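Local atomic coordinates of cruciferin (Brassica napus, PDB entry 3KGL), a protein that probably serves as a seed storage protein, a hexameric 11S globulin held as a nutrient reserve. Residues A325-Q339 with V386-F400. Numbering follows the deposited sequence.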
loop_
_atom_site.group_PDB
_atom_site.type_symbol
_atom_site.label_atom_id
_atom_site.label_comp_id
_atom_site.label_asym_id
_atom_site.label_seq_id
_atom_site.Cartn_x
_atom_site.Cartn_y
_atom_site.Cartn_z
ATOM N N ALA A 325 -14.503 -0.184 -13.420
ATOM C CA ALA A 325 -15.133 0.797 -14.301
ATOM C C ALA A 325 -16.651 0.692 -14.295
ATOM O O ALA A 325 -17.210 -0.344 -13.921
ATOM C CB ALA A 325 -14.578 0.702 -15.724
ATOM N N LEU A 326 -17.299 1.788 -14.697
ATOM C CA LEU A 326 -18.760 1.886 -14.770
ATOM C C LEU A 326 -19.202 2.748 -15.965
ATOM O O LEU A 326 -18.986 3.957 -15.972
ATOM C CB LEU A 326 -19.327 2.466 -13.462
ATOM C CG LEU A 326 -20.851 2.564 -13.305
ATOM C CD1 LEU A 326 -21.245 2.900 -11.878
ATOM C CD2 LEU A 326 -21.442 3.584 -14.252
ATOM N N ARG A 327 -19.830 2.127 -16.961
ATOM C CA ARG A 327 -20.356 2.850 -18.113
ATOM C C ARG A 327 -21.863 3.008 -18.009
ATOM O O ARG A 327 -22.562 2.080 -17.604
ATOM C CB ARG A 327 -19.983 2.139 -19.416
ATOM C CG ARG A 327 -20.840 2.511 -20.618
ATOM C CD ARG A 327 -20.557 3.891 -21.128
ATOM N NE ARG A 327 -20.633 3.948 -22.586
ATOM C CZ ARG A 327 -20.320 5.016 -23.322
ATOM N NH1 ARG A 327 -19.917 6.143 -22.748
ATOM N NH2 ARG A 327 -20.400 4.958 -24.645
ATOM N N GLY A 328 -22.364 4.188 -18.363
ATOM C CA GLY A 328 -23.792 4.446 -18.312
ATOM C C GLY A 328 -24.335 5.305 -19.444
ATOM O O GLY A 328 -23.708 6.288 -19.873
ATOM N N SER A 329 -25.509 4.913 -19.931
ATOM C CA SER A 329 -26.281 5.686 -20.907
ATOM C C SER A 329 -27.675 5.950 -20.374
ATOM O O SER A 329 -28.443 5.009 -20.180
ATOM C CB SER A 329 -26.439 4.907 -22.209
ATOM O OG SER A 329 -25.690 5.482 -23.255
ATOM N N ILE A 330 -28.018 7.215 -20.157
ATOM C CA ILE A 330 -29.385 7.562 -19.766
ATOM C C ILE A 330 -30.030 8.592 -20.697
ATOM O O ILE A 330 -29.350 9.322 -21.407
ATOM C CB ILE A 330 -29.470 7.991 -18.286
ATOM C CG1 ILE A 330 -28.782 9.330 -18.045
ATOM C CG2 ILE A 330 -28.818 6.941 -17.406
ATOM C CD1 ILE A 330 -28.423 9.539 -16.595
ATOM N N ARG A 331 -31.354 8.632 -20.708
ATOM C CA ARG A 331 -32.063 9.524 -21.615
ATOM C C ARG A 331 -32.541 10.755 -20.873
ATOM O O ARG A 331 -32.794 10.701 -19.677
ATOM C CB ARG A 331 -33.242 8.803 -22.263
ATOM C CG ARG A 331 -32.957 7.346 -22.607
ATOM C CD ARG A 331 -33.744 6.925 -23.819
ATOM N NE ARG A 331 -33.509 7.865 -24.907
ATOM C CZ ARG A 331 -34.040 7.740 -26.114
ATOM N NH1 ARG A 331 -34.831 6.710 -26.373
ATOM N NH2 ARG A 331 -33.782 8.638 -27.054
ATOM N N GLN A 332 -32.648 11.865 -21.595
ATOM C CA GLN A 332 -33.028 13.149 -21.014
ATOM C C GLN A 332 -33.952 13.011 -19.807
ATOM O O GLN A 332 -34.948 12.283 -19.843
ATOM C CB GLN A 332 -33.673 14.038 -22.080
ATOM C CG GLN A 332 -34.074 15.432 -21.598
ATOM C CD GLN A 332 -34.196 16.429 -22.740
ATOM O OE1 GLN A 332 -34.660 16.091 -23.832
ATOM N NE2 GLN A 332 -33.773 17.668 -22.494
ATOM N N ASN A 333 -33.596 13.708 -18.734
ATOM C CA ASN A 333 -34.416 13.763 -17.525
ATOM C C ASN A 333 -34.388 12.514 -16.649
ATOM O O ASN A 333 -35.023 12.482 -15.594
ATOM C CB ASN A 333 -35.858 14.152 -17.858
ATOM C CG ASN A 333 -36.023 15.645 -18.049
ATOM O OD1 ASN A 333 -35.424 16.448 -17.329
ATOM N ND2 ASN A 333 -36.840 16.028 -19.024
ATOM N N ALA A 334 -33.656 11.490 -17.075
ATOM C CA ALA A 334 -33.396 10.358 -16.198
ATOM C C ALA A 334 -32.420 10.767 -15.091
ATOM O O ALA A 334 -31.508 11.578 -15.304
ATOM C CB ALA A 334 -32.856 9.192 -16.978
ATOM N N MET A 335 -32.619 10.212 -13.903
ATOM C CA MET A 335 -31.774 10.560 -12.767
ATOM C C MET A 335 -31.121 9.334 -12.145
ATOM O O MET A 335 -31.746 8.280 -12.004
ATOM C CB MET A 335 -32.579 11.318 -11.712
ATOM C CG MET A 335 -31.870 11.479 -10.382
ATOM S SD MET A 335 -32.892 12.305 -9.147
ATOM C CE MET A 335 -34.055 11.013 -8.743
ATOM N N VAL A 336 -29.848 9.484 -11.792
ATOM C CA VAL A 336 -29.129 8.472 -11.047
ATOM C C VAL A 336 -29.152 8.875 -9.597
ATOM O O VAL A 336 -28.405 9.755 -9.176
ATOM C CB VAL A 336 -27.668 8.338 -11.485
ATOM C CG1 VAL A 336 -27.126 6.984 -11.032
ATOM C CG2 VAL A 336 -27.551 8.487 -12.994
ATOM N N LEU A 337 -30.030 8.226 -8.847
ATOM C CA LEU A 337 -30.171 8.451 -7.422
ATOM C C LEU A 337 -28.851 8.709 -6.705
ATOM O O LEU A 337 -27.840 8.058 -6.981
ATOM C CB LEU A 337 -30.851 7.240 -6.800
ATOM C CG LEU A 337 -32.188 6.983 -7.468
ATOM C CD1 LEU A 337 -32.850 5.768 -6.872
ATOM C CD2 LEU A 337 -33.037 8.225 -7.290
ATOM N N PRO A 338 -28.874 9.644 -5.751
ATOM C CA PRO A 338 -27.729 10.022 -4.920
ATOM C C PRO A 338 -26.997 8.815 -4.344
ATOM O O PRO A 338 -27.525 8.126 -3.473
ATOM C CB PRO A 338 -28.378 10.820 -3.791
ATOM C CG PRO A 338 -29.618 11.366 -4.388
ATOM C CD PRO A 338 -30.112 10.314 -5.319
ATOM N N GLN A 339 -25.786 8.578 -4.832
ATOM C CA GLN A 339 -24.946 7.471 -4.384
ATOM C C GLN A 339 -23.566 7.971 -3.949
ATOM O O GLN A 339 -23.152 9.071 -4.304
ATOM C CB GLN A 339 -24.793 6.444 -5.517
ATOM C CG GLN A 339 -24.055 6.963 -6.762
ATOM C CD GLN A 339 -24.326 6.141 -8.014
ATOM O OE1 GLN A 339 -23.458 5.994 -8.887
ATOM N NE2 GLN A 339 -25.541 5.605 -8.113
ATOM N N VAL A 386 -23.133 11.777 -4.828
ATOM C CA VAL A 386 -23.331 12.352 -6.148
ATOM C C VAL A 386 -24.733 12.107 -6.652
ATOM O O VAL A 386 -25.222 10.982 -6.586
ATOM C CB VAL A 386 -22.381 11.694 -7.180
ATOM C CG1 VAL A 386 -22.409 12.429 -8.530
ATOM C CG2 VAL A 386 -20.979 11.641 -6.644
ATOM N N VAL A 387 -25.376 13.154 -7.169
ATOM C CA VAL A 387 -26.563 12.966 -8.003
ATOM C C VAL A 387 -26.354 13.565 -9.394
ATOM O O VAL A 387 -25.658 14.568 -9.558
ATOM C CB VAL A 387 -27.828 13.537 -7.370
ATOM C CG1 VAL A 387 -27.912 15.039 -7.619
ATOM C CG2 VAL A 387 -29.043 12.829 -7.936
ATOM N N LYS A 388 -26.939 12.932 -10.399
ATOM C CA LYS A 388 -26.799 13.410 -11.763
ATOM C C LYS A 388 -28.117 13.228 -12.511
ATOM O O LYS A 388 -28.711 12.170 -12.446
ATOM C CB LYS A 388 -25.629 12.705 -12.471
ATOM C CG LYS A 388 -25.148 11.409 -11.801
ATOM C CD LYS A 388 -23.877 10.852 -12.460
ATOM C CE LYS A 388 -23.135 9.874 -11.531
ATOM N NZ LYS A 388 -23.739 8.505 -11.442
ATOM N N ARG A 389 -28.594 14.285 -13.169
ATOM C CA ARG A 389 -29.797 14.210 -13.990
ATOM C C ARG A 389 -29.410 14.475 -15.439
ATOM O O ARG A 389 -28.683 15.415 -15.723
ATOM C CB ARG A 389 -30.826 15.240 -13.533
ATOM C CG ARG A 389 -32.194 15.070 -14.198
ATOM C CD ARG A 389 -33.137 16.264 -13.960
ATOM N NE ARG A 389 -33.243 17.138 -15.130
ATOM C CZ ARG A 389 -32.900 18.423 -15.147
ATOM N NH1 ARG A 389 -32.439 18.995 -14.048
ATOM N NH2 ARG A 389 -33.031 19.143 -16.256
ATOM N N ALA A 390 -29.876 13.642 -16.361
ATOM C CA ALA A 390 -29.506 13.819 -17.760
ATOM C C ALA A 390 -30.242 15.028 -18.314
ATOM O O ALA A 390 -31.373 15.309 -17.925
ATOM C CB ALA A 390 -29.808 12.567 -18.570
ATOM N N THR A 391 -29.586 15.742 -19.221
ATOM C CA THR A 391 -30.055 17.055 -19.652
ATOM C C THR A 391 -30.158 17.185 -21.159
ATOM O O THR A 391 -31.071 17.825 -21.676
ATOM C CB THR A 391 -29.119 18.154 -19.142
ATOM O OG1 THR A 391 -29.758 18.845 -18.062
ATOM C CG2 THR A 391 -28.778 19.143 -20.271
ATOM N N SER A 392 -29.188 16.600 -21.852
ATOM C CA SER A 392 -29.232 16.502 -23.293
ATOM C C SER A 392 -30.133 15.325 -23.619
ATOM O O SER A 392 -30.664 14.668 -22.707
ATOM C CB SER A 392 -27.831 16.274 -23.851
ATOM O OG SER A 392 -27.235 15.128 -23.263
ATOM N N GLU A 393 -30.307 15.052 -24.908
ATOM C CA GLU A 393 -31.199 13.978 -25.317
ATOM C C GLU A 393 -30.838 12.659 -24.647
ATOM O O GLU A 393 -31.679 12.028 -24.007
ATOM C CB GLU A 393 -31.245 13.844 -26.830
ATOM C CG GLU A 393 -32.433 14.546 -27.447
ATOM C CD GLU A 393 -33.076 13.705 -28.527
ATOM O OE1 GLU A 393 -34.279 13.909 -28.804
ATOM O OE2 GLU A 393 -32.376 12.827 -29.085
ATOM N N GLN A 394 -29.589 12.237 -24.779
ATOM C CA GLN A 394 -29.113 11.188 -23.886
ATOM C C GLN A 394 -27.727 11.478 -23.324
ATOM O O GLN A 394 -26.864 12.049 -23.997
ATOM C CB GLN A 394 -29.201 9.805 -24.524
ATOM C CG GLN A 394 -27.994 9.375 -25.328
ATOM C CD GLN A 394 -28.136 7.935 -25.805
ATOM O OE1 GLN A 394 -28.828 7.119 -25.170
ATOM N NE2 GLN A 394 -27.491 7.617 -26.929
ATOM N N PHE A 395 -27.552 11.101 -22.063
ATOM C CA PHE A 395 -26.311 11.299 -21.325
ATOM C C PHE A 395 -25.520 9.999 -21.289
ATOM O O PHE A 395 -26.063 8.952 -20.954
ATOM C CB PHE A 395 -26.636 11.727 -19.894
ATOM C CG PHE A 395 -25.435 12.083 -19.083
ATOM C CD1 PHE A 395 -24.544 13.048 -19.531
ATOM C CD2 PHE A 395 -25.196 11.467 -17.869
ATOM C CE1 PHE A 395 -23.425 13.389 -18.778
ATOM C CE2 PHE A 395 -24.079 11.806 -17.119
ATOM C CZ PHE A 395 -23.189 12.768 -17.579
ATOM N N ARG A 396 -24.241 10.049 -21.642
ATOM C CA ARG A 396 -23.413 8.850 -21.550
ATOM C C ARG A 396 -22.043 9.183 -21.013
ATOM O O ARG A 396 -21.451 10.202 -21.364
ATOM C CB ARG A 396 -23.304 8.154 -22.897
ATOM C CG ARG A 396 -24.520 8.360 -23.726
ATOM C CD ARG A 396 -24.726 7.243 -24.692
ATOM N NE ARG A 396 -23.557 6.968 -25.506
ATOM C CZ ARG A 396 -23.302 5.767 -26.001
ATOM N NH1 ARG A 396 -22.218 5.567 -26.747
ATOM N NH2 ARG A 396 -24.137 4.766 -25.727
ATOM N N TRP A 397 -21.540 8.309 -20.157
ATOM C CA TRP A 397 -20.344 8.627 -19.409
ATOM C C TRP A 397 -19.625 7.361 -18.997
ATOM O O TRP A 397 -20.170 6.265 -19.093
ATOM C CB TRP A 397 -20.711 9.473 -18.179
ATOM C CG TRP A 397 -21.309 8.710 -16.994
ATOM C CD1 TRP A 397 -20.679 8.403 -15.831
ATOM C CD2 TRP A 397 -22.645 8.196 -16.868
ATOM N NE1 TRP A 397 -21.520 7.726 -14.996
ATOM C CE2 TRP A 397 -22.736 7.588 -15.605
ATOM C CE3 TRP A 397 -23.768 8.190 -17.698
ATOM C CZ2 TRP A 397 -23.903 6.982 -15.149
ATOM C CZ3 TRP A 397 -24.926 7.594 -17.244
ATOM C CH2 TRP A 397 -24.985 6.998 -15.980
ATOM N N ILE A 398 -18.391 7.522 -18.543
ATOM C CA ILE A 398 -17.605 6.408 -18.048
ATOM C C ILE A 398 -16.966 6.830 -16.710
ATOM O O ILE A 398 -16.322 7.874 -16.646
ATOM C CB ILE A 398 -16.558 5.968 -19.127
ATOM C CG1 ILE A 398 -16.482 4.443 -19.251
ATOM C CG2 ILE A 398 -15.201 6.603 -18.896
ATOM C CD1 ILE A 398 -16.309 3.688 -17.937
ATOM N N GLU A 399 -17.210 6.065 -15.637
ATOM C CA GLU A 399 -16.528 6.251 -14.343
ATOM C C GLU A 399 -15.376 5.251 -14.179
ATOM O O GLU A 399 -15.542 4.067 -14.441
ATOM C CB GLU A 399 -17.487 6.049 -13.169
ATOM C CG GLU A 399 -18.765 6.881 -13.184
ATOM C CD GLU A 399 -19.684 6.576 -11.994
ATOM O OE1 GLU A 399 -19.170 6.262 -10.893
ATOM O OE2 GLU A 399 -20.925 6.657 -12.156
ATOM N N PHE A 400 -14.216 5.726 -13.738
ATOM C CA PHE A 400 -13.113 4.846 -13.352
ATOM C C PHE A 400 -12.925 4.875 -11.840
ATOM O O PHE A 400 -12.501 5.884 -11.292
ATOM C CB PHE A 400 -11.802 5.277 -14.006
ATOM C CG PHE A 400 -11.756 5.071 -15.488
ATOM C CD1 PHE A 400 -11.650 3.802 -16.025
ATOM C CD2 PHE A 400 -11.795 6.147 -16.347
ATOM C CE1 PHE A 400 -11.593 3.611 -17.398
ATOM C CE2 PHE A 400 -11.738 5.960 -17.717
ATOM C CZ PHE A 400 -11.637 4.691 -18.241
#
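Val386 and Gln339 form an antiparallel pair with a backbone hydrogen bond in each direction. A beta bulge then shifts the register by one before Val336 pairs with Lys388. In the bulge Val387 lays CG2 against Pro338 CD at 3.8 Å, and Val227 of a second subunit packs on Val387. Lys388 passes Val336 obliquely, and its bent end brings NZ 3.7 Å from Val336 CG1. From there NZ makes a salt bridge to Glu399 OE2, with a weak hydrogen bond in it. Arg389 runs beside Asn333 and donates NE to OD1 (3.2 Å), in the plane of the amide carbonyl; its NH1 makes a salt bridge to a sulfate ion, probably from the crystallisation liquor. Ala390 sets CB against Ile330 CG1. Both segments turn here, the first through a type II turn from Arg331 to Ala334, and each passes, in opposite directions, between the two sheets of the C-terminal cupin beta-barrel. Phe395 lies alongside Ile330, with Ile330 CD1 at its ring edge. Arg396 and Arg327 bring their guanidinium groups together at 58°. Salt bridges from Arg327 NE to Asp292 and Arg396 NE to Asp352 probably offset the like charges; Arg327 NH1 bonds Thr351 OG1. Trp397 has its ring between Phe395 CE2 and Gly328 CA, the latter a CH-pi contact. Its CG sits between backbone N and carbonyl carbon (chi1 78°), which turns the indole over Gly328. NE1 points nearly straight at Glu399 OE2 (3.1 Å, 176°). A leucine here would probably lose the N-H that Glu399 OE2 accepts and leave a gap between Phe395 and Gly328. Glu399 carries its carboxylate beside Leu326. Phe400 faces Ala325 in a non-hydrogen-bonded pair.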